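Local coordinates for putative aminomethyltransferase (Leptospirillum rubarum, PDB 3TTG), which probably binds folate and may transfer aminomethyl or other one-carbon groups, like the T-protein of the glycine cleavage system, at residues N57-I62 / I100-P105; Q65-Q70 / S74-F79; R86-A91 / V113-K118; H174-Q179 / V184-D189. All blocks are in the same frame, centred on the assembly; numbering follows the deposited sequence.

Contact 1 (N57-I62 / I100-P105); sequences NFLQGI and IALFPP
Helix-on-sheet packing joins Leu59 of helix 55-60 to Ile100 and Leu102 of strand 99-103, in a buried apolar patch of the five-stranded antiparallel sheet. The strand sends every second side chain to this face, hence Ile100 and Leu102 point at the helix while Ala101 between them points away. A single helix residue answers both. Leu59 approaches tip to tip, its CG anti to the carbonyl carbon (chi1 -69°) and its chain extended beyond, so that the two methyls reach the sheet first. CD1 is held by both branches of Ile100, 3.5 Å from Ile100 CG2 and 3.6 Å from Ile100 CD1. Leu102 CD1 lies 4.0 Å from Leu59 CD2 and equally far from Leu59 CD1, a looser touch. Branching at the beta carbon suits Ile100 to a strand and lets it offer two carbons to one methyl; Leu59, whose fork at CG puts its methyls farther from the backbone, spans with Ile100 the 8.8 Å between the CA atoms of Leu59 and Ile100. Val50 of the adjoining strand 48-51 touches both Leu59 and Leu102, and Leu102 also packs on Phe112 and Leu116 of helix 109-118. The meeting of helix and strand here rests on apolar packing, the layered alpha/beta arrangement in which helices cover one face of an antiparallel sheet.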
loop_
_atom_site.group_PDB
_atom_site.type_symbol
_atom_site.label_atom_id
_atom_site.label_comp_id
_atom_site.label_asym_id
_atom_site.label_seq_id
_atom_site.Cartn_x
_atom_site.Cartn_y
_atom_site.Cartn_z
ATOM N N ASN A 57 13.065 -20.925 -2.317
ATOM C CA ASN A 57 12.012 -21.913 -2.512
ATOM C C ASN A 57 10.943 -21.811 -1.396
ATOM O O ASN A 57 9.739 -21.983 -1.636
ATOM C CB ASN A 57 12.655 -23.313 -2.547
ATOM C CG ASN A 57 13.398 -23.596 -3.850
ATOM O OD1 ASN A 57 13.378 -22.802 -4.800
ATOM N ND2 ASN A 57 14.082 -24.740 -3.936
ATOM N N PHE A 58 11.419 -21.619 -0.170
ATOM C CA PHE A 58 10.566 -21.472 0.989
ATOM C C PHE A 58 9.568 -20.287 0.751
ATOM O O PHE A 58 8.364 -20.479 0.787
ATOM C CB PHE A 58 11.430 -21.269 2.238
ATOM C CG PHE A 58 10.712 -20.754 3.448
ATOM C CD1 PHE A 58 9.637 -21.455 3.986
ATOM C CD2 PHE A 58 11.004 -19.503 3.962
ATOM C CE1 PHE A 58 8.885 -20.910 5.031
ATOM C CE2 PHE A 58 10.281 -18.978 5.043
ATOM C CZ PHE A 58 9.219 -19.681 5.558
ATOM N N LEU A 59 10.070 -19.112 0.468
ATOM C CA LEU A 59 9.215 -17.952 0.258
ATOM C C LEU A 59 8.409 -18.018 -1.013
ATOM O O LEU A 59 7.255 -17.603 -1.012
ATOM C CB LEU A 59 10.030 -16.662 0.317
ATOM C CG LEU A 59 10.579 -16.312 1.717
ATOM C CD1 LEU A 59 11.370 -15.007 1.662
ATOM C CD2 LEU A 59 9.467 -16.167 2.723
ATOM N N GLN A 60 8.953 -18.605 -2.063
ATOM C CA GLN A 60 8.232 -18.748 -3.344
ATOM C C GLN A 60 6.952 -19.580 -3.208
ATOM O O GLN A 60 5.988 -19.339 -3.940
ATOM C CB GLN A 60 9.167 -19.431 -4.364
ATOM C CG GLN A 60 8.639 -19.586 -5.778
ATOM C CD GLN A 60 8.678 -18.289 -6.567
ATOM O OE1 GLN A 60 8.574 -17.173 -6.046
ATOM N NE2 GLN A 60 8.745 -18.423 -7.874
ATOM N N GLY A 61 6.939 -20.549 -2.279
ATOM C CA GLY A 61 5.783 -21.400 -2.064
ATOM C C GLY A 61 4.717 -20.746 -1.197
ATOM O O GLY A 61 3.595 -21.247 -1.107
ATOM N N ILE A 62 4.987 -19.581 -0.636
ATOM C CA ILE A 62 3.961 -18.950 0.221
ATOM C C ILE A 62 3.548 -17.539 -0.228
ATOM O O ILE A 62 2.443 -17.133 0.097
ATOM C CB ILE A 62 4.347 -18.959 1.701
ATOM C CG1 ILE A 62 5.573 -18.220 1.956
ATOM C CG2 ILE A 62 4.491 -20.410 2.225
ATOM C CD1 ILE A 62 6.073 -18.312 3.431
ATOM N N ILE A 100 16.632 -12.327 2.053
ATOM C CA ILE A 100 15.404 -11.769 1.473
ATOM C C ILE A 100 14.844 -10.846 2.549
ATOM O O ILE A 100 14.763 -11.263 3.703
ATOM C CB ILE A 100 14.387 -12.847 0.984
ATOM C CG1 ILE A 100 15.007 -13.679 -0.177
ATOM C CG2 ILE A 100 13.107 -12.170 0.472
ATOM C CD1 ILE A 100 14.288 -15.078 -0.508
ATOM N N ALA A 101 14.595 -9.562 2.231
ATOM C CA ALA A 101 13.998 -8.593 3.183
ATOM C C ALA A 101 12.511 -8.476 2.917
ATOM O O ALA A 101 12.138 -8.315 1.779
ATOM C CB ALA A 101 14.660 -7.234 3.027
ATOM N N LEU A 102 11.674 -8.591 3.935
ATOM C CA LEU A 102 10.242 -8.519 3.820
ATOM C C LEU A 102 9.754 -7.458 4.724
ATOM O O LEU A 102 10.102 -7.431 5.924
ATOM C CB LEU A 102 9.543 -9.879 4.185
ATOM C CG LEU A 102 9.967 -11.087 3.382
ATOM C CD1 LEU A 102 9.427 -12.382 4.001
ATOM C CD2 LEU A 102 9.529 -10.960 1.926
ATOM N N PHE A 103 8.874 -6.631 4.192
ATOM C CA PHE A 103 8.261 -5.522 4.968
ATOM C C PHE A 103 6.741 -5.693 4.964
ATOM O O PHE A 103 6.042 -5.174 4.076
ATOM C CB PHE A 103 8.674 -4.175 4.432
ATOM C CG PHE A 103 10.178 -4.047 4.416
ATOM C CD1 PHE A 103 10.842 -3.383 5.431
ATOM C CD2 PHE A 103 10.919 -4.505 3.336
ATOM C CE1 PHE A 103 12.231 -3.285 5.430
ATOM C CE2 PHE A 103 12.300 -4.341 3.294
ATOM C CZ PHE A 103 12.959 -3.795 4.381
ATOM N N PRO A 104 6.218 -6.458 5.944
ATOM C CA PRO A 104 4.762 -6.646 6.058
ATOM C C PRO A 104 4.084 -5.400 6.652
ATOM O O PRO A 104 4.751 -4.403 6.876
ATOM C CB PRO A 104 4.667 -7.850 6.970
ATOM C CG PRO A 104 5.768 -7.613 7.933
ATOM C CD PRO A 104 6.903 -7.148 7.058
ATOM N N PRO A 105 2.761 -5.393 6.798
ATOM C CA PRO A 105 2.096 -4.183 7.282
ATOM C C PRO A 105 2.444 -3.807 8.713
ATOM O O PRO A 105 2.681 -4.673 9.546
ATOM C CB PRO A 105 0.595 -4.552 7.204
ATOM C CG PRO A 105 0.514 -5.704 6.233
ATOM C CD PRO A 105 1.769 -6.450 6.426
#

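Contact 2 (Q65-Q70 / S74-F79); sequences QDILKQ and SLSYSF
Gln65 and Ser78 bring their CA atoms to 4.9 Å, and Gln70 and Ser74 theirs to 6.5 Å, so the loop bows outward between two points where it nears strand 75-81. Alternation turns Ser76 and Ser78 toward the loop, and Ser74 just before them points the same way, small hydroxyl residues that admit the backbone closely. Ser78 OG accepts from Gln65 N at 3.1 Å and donates to Phe79 O. With its CG anti to the backbone N (chi1 -174°) and the chain bent at chi2, Gln65 sends NE2 to Tyr77 O, 2.9 Å away in its amide plane, while its OE1 takes Asp66 N at 3.0 Å; bonds at both ends fix the amide's flip. An alanine in place of Gln65 would remove this amide and is likely to leave Tyr77 O and Asp66 N without these partners. The less well-ordered Gln70 extends to receive Ser76 OG at OE1 (2.6 Å), above the carbonyl plane, and gives NE2 to Ser74 O (2.8 Å). An Asx motif, Asp66 OD1 accepting from Lys69 N, shapes the loop's bend. The loop thus links helix 55-60, whose Gln60 bonds to Asp66 and Ile67, to strand 75-81, and Gln70 NE2 continues to Cys93 O of strand 87-96.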
loop_
_atom_site.group_PDB
_atom_site.type_symbol
_atom_site.label_atom_id
_atom_site.label_comp_id
_atom_site.label_asym_id
_atom_site.label_seq_id
_atom_site.Cartn_x
_atom_site.Cartn_y
_atom_site.Cartn_z
ATOM N N GLN A 65 3.727 -13.523 -5.297
ATOM C CA GLN A 65 4.621 -12.932 -6.257
ATOM C C GLN A 65 5.765 -13.888 -6.599
ATOM O O GLN A 65 6.130 -14.747 -5.810
ATOM C CB GLN A 65 5.179 -11.612 -5.681
ATOM C CG GLN A 65 6.050 -10.773 -6.664
ATOM C CD GLN A 65 5.338 -10.435 -7.937
ATOM O OE1 GLN A 65 5.417 -11.154 -8.942
ATOM N NE2 GLN A 65 4.588 -9.363 -7.926
ATOM N N ASP A 66 6.265 -13.786 -7.802
ATOM C CA ASP A 66 7.457 -14.495 -8.249
ATOM C C ASP A 66 8.717 -13.799 -7.637
ATOM O O ASP A 66 9.090 -12.690 -8.084
ATOM C CB ASP A 66 7.553 -14.474 -9.755
ATOM C CG ASP A 66 8.656 -15.365 -10.266
ATOM O OD1 ASP A 66 9.553 -15.742 -9.452
ATOM O OD2 ASP A 66 8.671 -15.629 -11.468
ATOM N N ILE A 67 9.256 -14.404 -6.576
ATOM C CA ILE A 67 10.434 -13.962 -5.802
ATOM C C ILE A 67 11.740 -14.417 -6.486
ATOM O O ILE A 67 12.734 -13.766 -6.284
ATOM C CB ILE A 67 10.316 -14.578 -4.329
ATOM C CG1 ILE A 67 9.073 -14.074 -3.606
ATOM C CG2 ILE A 67 11.563 -14.383 -3.445
ATOM C CD1 ILE A 67 8.737 -12.617 -3.782
ATOM N N LEU A 68 11.751 -15.556 -7.214
ATOM C CA LEU A 68 12.943 -16.126 -7.865
ATOM C C LEU A 68 13.449 -15.276 -9.019
ATOM O O LEU A 68 14.658 -15.113 -9.179
ATOM C CB LEU A 68 12.641 -17.545 -8.431
ATOM C CG LEU A 68 12.176 -18.609 -7.465
ATOM C CD1 LEU A 68 11.773 -19.891 -8.236
ATOM C CD2 LEU A 68 13.211 -18.875 -6.424
ATOM N N LYS A 69 12.532 -14.798 -9.857
ATOM C CA LYS A 69 12.879 -13.983 -11.025
ATOM C C LYS A 69 13.419 -12.610 -10.633
ATOM O O LYS A 69 14.177 -12.010 -11.413
ATOM C CB LYS A 69 11.671 -13.806 -11.981
ATOM C CG LYS A 69 10.630 -12.711 -11.603
ATOM C CD LYS A 69 10.508 -11.582 -12.652
ATOM C CE LYS A 69 11.615 -10.535 -12.679
ATOM N NZ LYS A 69 12.778 -10.879 -13.561
ATOM N N GLN A 70 12.983 -12.092 -9.462
ATOM C CA GLN A 70 13.358 -10.763 -8.975
ATOM C C GLN A 70 14.879 -10.531 -9.002
ATOM O O GLN A 70 15.631 -11.374 -8.511
ATOM C CB GLN A 70 12.819 -10.555 -7.549
ATOM C CG GLN A 70 12.661 -9.095 -7.199
ATOM C CD GLN A 70 12.121 -8.898 -5.806
ATOM O OE1 GLN A 70 11.240 -9.616 -5.339
ATOM N NE2 GLN A 70 12.668 -7.948 -5.097
ATOM N N SER A 74 16.096 -4.867 -6.952
ATOM C CA SER A 74 14.717 -4.637 -7.268
ATOM C C SER A 74 13.847 -4.812 -6.043
ATOM O O SER A 74 14.158 -5.566 -5.090
ATOM C CB SER A 74 14.254 -5.568 -8.388
ATOM O OG SER A 74 13.266 -4.922 -9.187
ATOM N N LEU A 75 12.690 -4.158 -6.107
ATOM C CA LEU A 75 11.672 -4.301 -5.108
ATOM C C LEU A 75 10.449 -4.929 -5.769
ATOM O O LEU A 75 10.098 -4.532 -6.868
ATOM C CB LEU A 75 11.310 -2.943 -4.552
ATOM C CG LEU A 75 10.452 -2.926 -3.306
ATOM C CD1 LEU A 75 11.242 -3.269 -2.127
ATOM C CD2 LEU A 75 9.872 -1.551 -3.123
ATOM N N SER A 76 9.762 -5.811 -5.081
ATOM C CA SER A 76 8.501 -6.348 -5.606
ATOM C C SER A 76 7.440 -6.314 -4.522
ATOM O O SER A 76 7.761 -6.149 -3.339
ATOM C CB SER A 76 8.721 -7.766 -6.111
ATOM O OG SER A 76 8.885 -8.542 -4.952
ATOM N N TYR A 77 6.183 -6.212 -4.944
ATOM C CA TYR A 77 5.050 -6.262 -4.079
ATOM C C TYR A 77 4.520 -7.693 -4.103
ATOM O O TYR A 77 4.529 -8.343 -5.159
ATOM C CB TYR A 77 3.992 -5.337 -4.600
ATOM C CG TYR A 77 2.841 -5.144 -3.668
ATOM C CD1 TYR A 77 3.009 -4.502 -2.459
ATOM C CD2 TYR A 77 1.554 -5.475 -4.054
ATOM C CE1 TYR A 77 1.934 -4.226 -1.637
ATOM C CE2 TYR A 77 0.469 -5.213 -3.238
ATOM C CZ TYR A 77 0.661 -4.612 -2.016
ATOM O OH TYR A 77 -0.438 -4.346 -1.239
ATOM N N SER A 78 4.085 -8.161 -2.989
ATOM C CA SER A 78 3.455 -9.486 -2.903
ATOM C C SER A 78 2.358 -9.516 -1.895
ATOM O O SER A 78 2.397 -8.797 -0.893
ATOM C CB SER A 78 4.476 -10.543 -2.485
ATOM O OG SER A 78 3.967 -11.865 -2.644
ATOM N N PHE A 79 1.440 -10.451 -2.097
ATOM C CA PHE A 79 0.501 -10.886 -1.101
ATOM C C PHE A 79 0.962 -12.205 -0.496
ATOM O O PHE A 79 1.751 -12.952 -1.077
ATOM C CB PHE A 79 -0.911 -11.076 -1.696
ATOM C CG PHE A 79 -1.546 -9.800 -2.094
ATOM C CD1 PHE A 79 -2.000 -8.904 -1.137
ATOM C CD2 PHE A 79 -1.634 -9.439 -3.427
ATOM C CE1 PHE A 79 -2.532 -7.683 -1.514
ATOM C CE2 PHE A 79 -2.141 -8.203 -3.794
ATOM C CZ PHE A 79 -2.637 -7.363 -2.848
#

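Contact 3 (R86-A91 / V113-K118); sequences RILFDA and VNHLKK
His115 carries the helix side of this contact, with Leu88 pressed on the outer end of its imidazole and Phe89 lying by its root. The tighter touch is Leu88 CD1 on His115 CE1, at 3.4 Å, with His115 ND1 slightly farther at 3.7 Å; the two side chains cross at about a right angle. Extended from the helix with its CG anti to the backbone N (chi1 -179°), the histidine is long enough to bridge backbones whose nearest CA atoms, those of Leu88 and His115, stand 9.0 Å apart. Two consecutive residues can meet it because Leu88 and Phe89 form a classic beta bulge opposite Phe80 of strand 75-81, at the corner where strand 87-96 turns. Packing is looser at Phe89, which lies antiparallel alongside His115: Phe89 CE2 comes to 3.8 Å from His115 CB, and the ring planes, inclined at 56°, have centroids 5.7 Å apart. The rings offer broad surface where the chains pass, an oblique pair, and each has an edge-to-face partner beyond it, Phe112 for Phe89 and Tyr119 for His115. Leu88 and Phe89 remain partly exposed whereas His115 is buried, and on the solvent side of the helix Asn114 and Lys117 are exposed, polar residues that can stay hydrated.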
loop_
_atom_site.group_PDB
_atom_site.type_symbol
_atom_site.label_atom_id
_atom_site.label_comp_id
_atom_site.label_asym_id
_atom_site.label_seq_id
_atom_site.Cartn_x
_atom_site.Cartn_y
_atom_site.Cartn_z
ATOM N N ARG A 86 -7.727 -15.572 -0.183
ATOM C CA ARG A 86 -8.024 -14.304 0.476
ATOM C C ARG A 86 -6.712 -13.733 1.042
ATOM O O ARG A 86 -5.797 -14.471 1.387
ATOM C CB ARG A 86 -9.054 -14.475 1.594
ATOM C CG ARG A 86 -10.409 -15.052 1.170
ATOM C CD ARG A 86 -11.170 -13.994 0.390
ATOM N NE ARG A 86 -12.555 -14.389 0.059
ATOM C CZ ARG A 86 -13.603 -14.280 0.874
ATOM N NH1 ARG A 86 -13.448 -13.820 2.119
ATOM N NH2 ARG A 86 -14.812 -14.647 0.464
ATOM N N ILE A 87 -6.651 -12.429 1.129
ATOM C CA ILE A 87 -5.459 -11.708 1.546
ATOM C C ILE A 87 -5.255 -11.794 3.054
ATOM O O ILE A 87 -6.091 -11.321 3.807
ATOM C CB ILE A 87 -5.541 -10.221 1.113
ATOM C CG1 ILE A 87 -5.630 -10.040 -0.473
ATOM C CG2 ILE A 87 -4.363 -9.383 1.741
ATOM C CD1 ILE A 87 -6.090 -8.631 -0.821
ATOM N N LEU A 88 -4.086 -12.264 3.481
ATOM C CA LEU A 88 -3.711 -12.248 4.893
ATOM C C LEU A 88 -2.809 -11.113 5.137
ATOM O O LEU A 88 -2.990 -10.407 6.104
ATOM C CB LEU A 88 -3.017 -13.543 5.331
ATOM C CG LEU A 88 -3.834 -14.827 5.186
ATOM C CD1 LEU A 88 -3.010 -16.025 5.611
ATOM C CD2 LEU A 88 -5.145 -14.755 6.043
ATOM N N PHE A 89 -1.808 -10.924 4.277
ATOM C CA PHE A 89 -0.850 -9.803 4.367
ATOM C C PHE A 89 -0.417 -9.347 2.991
ATOM O O PHE A 89 -0.520 -10.080 2.029
ATOM C CB PHE A 89 0.435 -10.252 5.152
ATOM C CG PHE A 89 0.188 -10.894 6.492
ATOM C CD1 PHE A 89 -0.076 -10.112 7.615
ATOM C CD2 PHE A 89 0.131 -12.277 6.620
ATOM C CE1 PHE A 89 -0.441 -10.691 8.818
ATOM C CE2 PHE A 89 -0.185 -12.871 7.861
ATOM C CZ PHE A 89 -0.529 -12.078 8.930
ATOM N N ASP A 90 0.142 -8.144 2.916
ATOM C CA ASP A 90 0.889 -7.697 1.771
ATOM C C ASP A 90 2.324 -7.485 2.297
ATOM O O ASP A 90 2.534 -7.487 3.489
ATOM C CB ASP A 90 0.292 -6.465 1.069
ATOM C CG ASP A 90 0.371 -5.157 1.849
ATOM O OD1 ASP A 90 0.835 -5.179 2.974
ATOM O OD2 ASP A 90 0.087 -4.112 1.274
ATOM N N ALA A 91 3.304 -7.447 1.441
ATOM C CA ALA A 91 4.682 -7.113 1.822
ATOM C C ALA A 91 5.442 -6.507 0.645
ATOM O O ALA A 91 5.248 -6.939 -0.490
ATOM C CB ALA A 91 5.418 -8.362 2.315
ATOM N N VAL A 113 5.402 -13.128 11.193
ATOM C CA VAL A 113 6.464 -14.097 11.452
ATOM C C VAL A 113 5.848 -15.478 11.737
ATOM O O VAL A 113 6.326 -16.477 11.185
ATOM C CB VAL A 113 7.393 -13.582 12.561
ATOM C CG1 VAL A 113 8.299 -14.686 13.108
ATOM C CG2 VAL A 113 8.253 -12.442 12.009
ATOM N N ASN A 114 4.753 -15.526 12.514
ATOM C CA ASN A 114 4.039 -16.778 12.781
ATOM C C ASN A 114 3.501 -17.415 11.493
ATOM O O ASN A 114 3.469 -18.639 11.367
ATOM C CB ASN A 114 2.875 -16.558 13.790
ATOM C CG ASN A 114 3.342 -16.299 15.222
ATOM O OD1 ASN A 114 4.469 -16.624 15.609
ATOM N ND2 ASN A 114 2.482 -15.727 16.052
ATOM N N HIS A 115 3.012 -16.614 10.600
ATOM C CA HIS A 115 2.541 -17.099 9.277
ATOM C C HIS A 115 3.672 -17.708 8.478
ATOM O O HIS A 115 3.555 -18.847 8.049
ATOM C CB HIS A 115 1.900 -15.998 8.477
ATOM C CG HIS A 115 1.386 -16.445 7.128
ATOM N ND1 HIS A 115 0.225 -17.172 7.008
ATOM C CD2 HIS A 115 1.920 -16.273 5.890
ATOM C CE1 HIS A 115 0.096 -17.445 5.713
ATOM N NE2 HIS A 115 1.099 -16.933 5.004
ATOM N N LEU A 116 4.817 -17.058 8.419
ATOM C CA LEU A 116 5.973 -17.697 7.748
ATOM C C LEU A 116 6.389 -19.011 8.429
ATOM O O LEU A 116 6.696 -19.993 7.746
ATOM C CB LEU A 116 7.167 -16.750 7.767
ATOM C CG LEU A 116 7.037 -15.400 7.019
ATOM C CD1 LEU A 116 8.372 -14.663 7.038
ATOM C CD2 LEU A 116 6.654 -15.567 5.632
ATOM N N LYS A 117 6.408 -19.047 9.793
ATOM C CA LYS A 117 6.863 -20.227 10.529
ATOM C C LYS A 117 5.904 -21.369 10.371
ATOM O O LYS A 117 6.343 -22.494 10.370
ATOM C CB LYS A 117 7.094 -19.918 12.022
ATOM C CG LYS A 117 8.315 -19.060 12.201
ATOM C CD LYS A 117 8.572 -18.758 13.621
ATOM C CE LYS A 117 9.872 -17.992 13.757
ATOM N NZ LYS A 117 10.172 -17.625 15.178
ATOM N N LYS A 118 4.633 -21.103 10.139
ATOM C CA LYS A 118 3.628 -22.131 9.817
ATOM C C LYS A 118 4.076 -23.012 8.626
ATOM O O LYS A 118 3.755 -24.199 8.579
ATOM C CB LYS A 118 2.312 -21.414 9.447
ATOM C CG LYS A 118 1.114 -22.282 9.268
ATOM C CD LYS A 118 -0.074 -21.440 8.923
ATOM C CE LYS A 118 -1.225 -22.296 8.471
ATOM N NZ LYS A 118 -2.459 -21.498 8.284
#

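Contact 4 (H174-Q179 / V184-D189); sequences HPTSFQ and VGLQAD
His174 NE2 donates to Asp189 OD2 at 2.7 Å, a nearly straight His-carboxylate bond in the imidazole plane, on the syn side of OD2 but 32° out of the carboxylate plane; the two planes stand 77° apart. It joins the two arms of a beta hairpin, strands 170-173 and 187-193, where they run into the long connecting loop. Gln187 secures the ring from a second direction: its CB sits over one face, 3.9 Å from the centroid of the His174 ring, a CH-pi contact. At the ring edge, water 2 lies 2.8 Å from His174 ND1 and donates to Gln187 OE1. A leucine in place of His174 would probably leave Asp189 OD2 without this donor and water 2 with one grip fewer. Backbone bonds draw the loop's two limbs together, His174 N to Gln187 O at 3.0 Å and Val184 N to Thr176 O at 2.8 Å, and Gly185 takes a positive phi, which glycine tolerates best. Val184 fills the loop interior, CG2 lying 3.8 Å from Phe178 CB; its other methyl, CG1, touches the amide of Gln179, whose NE2 bonds to Lys228 O. Over the centre of the Phe178 ring, 3.6 Å above its plane, rests the oxygen of water 2.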
loop_
_atom_site.group_PDB
_atom_site.type_symbol
_atom_site.label_atom_id
_atom_site.label_comp_id
_atom_site.label_asym_id
_atom_site.label_seq_id
_atom_site.Cartn_x
_atom_site.Cartn_y
_atom_site.Cartn_z
ATOM N N HIS A 174 8.959 2.505 -4.236
ATOM C CA HIS A 174 7.858 1.701 -4.752
ATOM C C HIS A 174 7.795 1.751 -6.280
ATOM O O HIS A 174 8.169 2.762 -6.909
ATOM C CB HIS A 174 6.496 2.221 -4.224
ATOM C CG HIS A 174 6.232 2.101 -2.756
ATOM N ND1 HIS A 174 4.946 2.113 -2.264
ATOM C CD2 HIS A 174 7.089 2.076 -1.707
ATOM C CE1 HIS A 174 5.059 2.102 -0.938
ATOM N NE2 HIS A 174 6.323 2.058 -0.566
ATOM N N PRO A 175 7.151 0.769 -6.901
ATOM C CA PRO A 175 6.782 0.947 -8.325
ATOM C C PRO A 175 5.847 2.134 -8.457
ATOM O O PRO A 175 5.059 2.415 -7.534
ATOM C CB PRO A 175 6.068 -0.359 -8.694
ATOM C CG PRO A 175 5.831 -1.056 -7.464
ATOM C CD PRO A 175 6.623 -0.489 -6.353
ATOM N N THR A 176 5.940 2.874 -9.564
ATOM C CA THR A 176 5.073 4.053 -9.737
ATOM C C THR A 176 3.628 3.602 -10.083
ATOM O O THR A 176 2.724 4.336 -9.747
ATOM C CB THR A 176 5.661 4.992 -10.747
ATOM O OG1 THR A 176 5.864 4.252 -11.957
ATOM C CG2 THR A 176 6.983 5.603 -10.244
ATOM N N SER A 177 3.409 2.359 -10.583
ATOM C CA SER A 177 2.067 1.830 -10.882
ATOM C C SER A 177 1.562 0.974 -9.755
ATOM O O SER A 177 2.309 0.166 -9.181
ATOM C CB SER A 177 2.040 1.039 -12.192
ATOM O OG SER A 177 2.250 1.994 -13.213
ATOM N N PHE A 178 0.286 1.160 -9.395
ATOM C CA PHE A 178 -0.259 0.404 -8.299
ATOM C C PHE A 178 -1.653 -0.099 -8.628
ATOM O O PHE A 178 -1.770 -0.917 -9.549
ATOM C CB PHE A 178 -0.135 1.221 -6.971
ATOM C CG PHE A 178 -0.125 0.346 -5.742
ATOM C CD1 PHE A 178 0.771 -0.729 -5.633
ATOM C CD2 PHE A 178 -1.074 0.510 -4.734
ATOM C CE1 PHE A 178 0.801 -1.527 -4.493
ATOM C CE2 PHE A 178 -1.047 -0.314 -3.587
ATOM C CZ PHE A 178 -0.116 -1.341 -3.493
ATOM N N GLN A 179 -2.692 0.290 -7.902
ATOM C CA GLN A 179 -4.023 -0.279 -8.123
ATOM C C GLN A 179 -4.495 -0.004 -9.566
ATOM O O GLN A 179 -4.348 1.100 -10.097
ATOM C CB GLN A 179 -5.041 0.201 -7.074
ATOM C CG GLN A 179 -5.525 1.649 -7.277
ATOM C CD GLN A 179 -4.490 2.686 -7.019
ATOM O OE1 GLN A 179 -3.464 2.453 -6.374
ATOM N NE2 GLN A 179 -4.786 3.889 -7.388
ATOM N N VAL A 184 0.558 6.158 -9.470
ATOM C CA VAL A 184 0.247 6.818 -8.207
ATOM C C VAL A 184 1.424 7.723 -7.736
ATOM O O VAL A 184 1.486 8.123 -6.574
ATOM C CB VAL A 184 -0.161 5.810 -7.129
ATOM C CG1 VAL A 184 -1.405 5.009 -7.566
ATOM C CG2 VAL A 184 0.989 4.887 -6.724
ATOM N N GLY A 185 2.354 7.992 -8.620
ATOM C CA GLY A 185 3.463 8.871 -8.289
ATOM C C GLY A 185 4.531 8.217 -7.441
ATOM O O GLY A 185 4.430 7.036 -7.087
ATOM N N LEU A 186 5.568 8.994 -7.104
ATOM C CA LEU A 186 6.676 8.462 -6.337
ATOM C C LEU A 186 6.370 8.284 -4.839
ATOM O O LEU A 186 5.757 9.148 -4.190
ATOM C CB LEU A 186 7.920 9.356 -6.487
ATOM C CG LEU A 186 8.557 9.277 -7.852
ATOM C CD1 LEU A 186 9.359 10.559 -8.138
ATOM C CD2 LEU A 186 9.428 8.026 -7.984
ATOM N N GLN A 187 6.869 7.182 -4.306
ATOM C CA GLN A 187 6.816 6.845 -2.844
ATOM C C GLN A 187 8.085 6.176 -2.429
ATOM O O GLN A 187 8.478 5.206 -3.069
ATOM C CB GLN A 187 5.675 5.929 -2.491
ATOM C CG GLN A 187 4.304 6.443 -2.789
ATOM C CD GLN A 187 3.278 5.389 -2.492
ATOM O OE1 GLN A 187 2.912 4.570 -3.365
ATOM N NE2 GLN A 187 2.770 5.393 -1.280
ATOM N N ALA A 188 8.786 6.727 -1.451
ATOM C CA ALA A 188 9.979 6.104 -0.940
ATOM C C ALA A 188 9.885 5.927 0.563
ATOM O O ALA A 188 9.390 6.813 1.274
ATOM C CB ALA A 188 11.196 6.933 -1.276
ATOM N N ASP A 189 10.318 4.754 1.040
ATOM C CA ASP A 189 10.361 4.428 2.462
ATOM C C ASP A 189 11.794 4.240 2.882
ATOM O O ASP A 189 12.489 3.341 2.401
ATOM C CB ASP A 189 9.587 3.193 2.784
ATOM C CG ASP A 189 8.164 3.204 2.239
ATOM O OD1 ASP A 189 7.520 4.305 2.228
ATOM O OD2 ASP A 189 7.724 2.158 1.759
HETATM O O HOH W 1 7.417 5.269 -6.360
HETATM O O HOH W 2 2.346 1.789 -3.357
HETATM O O HOH W 3 4.621 4.688 -5.886
#

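How the contacts relate
All four contacts lie in the part of the chain related to folate-binding domains. Contacts 1, 2 and 3 gather round the five-stranded antiparallel sheet, contacts 2 and 3 each about 9 Å from contact 1, centre to centre. Along the chain contact 2 is nested inside the loop closed by contact 1, and contact 3 crosses contact 1. Contacts 1 and 3 pack helices 55-60 and 109-118 on strands 99-103 and 87-96, neighbours in that sheet. Contact 4 follows later, on strand 187-193 of the mixed sheet, its centre about 15 Å from that of contact 2. Tyr77 of contact 2 meets Phe178 of contact 4 edge-to-face, with Leu75 near His174, packing that probably helps hold the two sheets together.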